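Local atomic coordinates of flagellar protein FliT (Bordetella bronchiseptica, PDB entry 3H3M), a protein that probably acts as a flagellar export chaperone of the FliT family, keeping a filament-cap protein soluble before its secretion. Residues 94-97 / 98-101. Numbering follows the deposited sequence.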
# COMPACT_ATOMS: atom_id res chain seq x y z
N LEU A 94 0.55 -9.72 -7.77
CA LEU A 94 1.43 -10.85 -8.07
C LEU A 94 1.07 -12.04 -7.20
O LEU A 94 1.04 -13.17 -7.66
CB LEU A 94 2.92 -10.45 -7.90
CG LEU A 94 3.37 -9.54 -9.04
CD1 LEU A 94 4.69 -8.89 -8.75
CD2 LEU A 94 3.45 -10.32 -10.28
N ALA A 95 0.74 -11.73 -5.95
CA ALA A 95 0.56 -12.72 -4.89
C ALA A 95 -0.83 -13.33 -4.86
O ALA A 95 -1.02 -14.55 -4.72
CB ALA A 95 0.90 -12.08 -3.50
N LEU A 96 -1.83 -12.48 -4.96
CA LEU A 96 -3.17 -12.92 -4.65
C LEU A 96 -3.72 -13.90 -5.68
O LEU A 96 -4.50 -14.81 -5.31
CB LEU A 96 -4.12 -11.72 -4.38
CG LEU A 96 -3.91 -10.87 -3.09
CD1 LEU A 96 -5.08 -9.95 -2.87
CD2 LEU A 96 -3.63 -11.74 -1.84
N PRO A 97 -3.32 -13.77 -6.96
CA PRO A 97 -3.89 -14.79 -7.87
C PRO A 97 -3.33 -16.18 -7.55
O PRO A 97 -4.04 -17.16 -7.61
CB PRO A 97 -3.47 -14.30 -9.25
CG PRO A 97 -3.23 -12.86 -9.07
CD PRO A 97 -2.63 -12.73 -7.72
N GLN A 98 -2.08 -16.23 -7.11
CA GLN A 98 -1.50 -17.50 -6.62
C GLN A 98 -2.15 -18.01 -5.34
O GLN A 98 -2.34 -19.21 -5.17
CB GLN A 98 -0.00 -17.35 -6.39
CG GLN A 98 0.77 -17.02 -7.65
CD GLN A 98 2.27 -16.78 -7.37
OE1 GLN A 98 2.99 -17.66 -6.82
NE2 GLN A 98 2.76 -15.58 -7.78
N LEU A 99 -2.45 -17.10 -4.42
CA LEU A 99 -3.10 -17.49 -3.16
C LEU A 99 -4.48 -18.04 -3.45
O LEU A 99 -4.78 -19.15 -3.05
CB LEU A 99 -3.22 -16.29 -2.23
CG LEU A 99 -3.72 -16.52 -0.82
CD1 LEU A 99 -3.40 -17.94 -0.26
CD2 LEU A 99 -3.12 -15.39 0.00
N ALA A 100 -5.30 -17.26 -4.17
CA ALA A 100 -6.65 -17.68 -4.57
C ALA A 100 -6.67 -19.09 -5.16
O ALA A 100 -7.40 -19.96 -4.70
CB ALA A 100 -7.29 -16.69 -5.58
N ARG A 101 -5.84 -19.27 -6.18
CA ARG A 101 -5.66 -20.56 -6.86
C ARG A 101 -5.36 -21.72 -5.89
O ARG A 101 -6.05 -22.76 -5.90
CB ARG A 101 -4.52 -20.38 -7.89
CG ARG A 101 -3.89 -21.66 -8.44
CD ARG A 101 -4.93 -22.48 -9.16
NE ARG A 101 -4.34 -23.54 -9.97
CZ ARG A 101 -5.05 -24.39 -10.70
NH1 ARG A 101 -6.37 -24.33 -10.71
NH2 ARG A 101 -4.43 -25.31 -11.42
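Gln98 extends its side chain back along the helix, and its terminal amide meets the carbonyl of Leu94, NE2 reaching Leu94 O at 3.0 Å. With CG opposite its own carbonyl carbon (chi1 -62°), the side chain runs toward the preceding turn. The bond is bent, 138° at the hydrogen, and the amide nitrogen lies above the carbonyl plane, while the oxygen is itself tilted from the plane of the amide. At the root of the side chain, Gln98 CB lies 3.4 Å from Ala95 O.

The setting is a proline kink within helix 72-105, the longest of the three helices of this FliT-family chain. Pro97 lacks an N-H to offer to the turn before it, and the next backbone nitrogen, Gln98 N, stands 4.4 Å from Leu94 O, too far to bond; the side-chain NE2 of the same residue takes that oxygen instead. The i to i+4 bonds resume with Leu99 N to Ala95 O at 2.9 Å, followed by Ala100 N to Leu96 O at 2.8 Å and Arg101 N to Pro97 O at 3.1 Å.

On the buried side Leu96 and Leu99, one turn apart, lie at a slant to each other and touch through one methyl each, CD2 to CD2, at 4.1 Å. Both leucines also face the second subunit, where Leu96 packs on Val46 and Leu99 on Ala95 of that chain. Leu99 of the second subunit in turn covers Ala95 here, an exchange that joins the two copies of the helix. Toward helix 43-63 of its own chain, Gln98 shares Trp43 with Ala95.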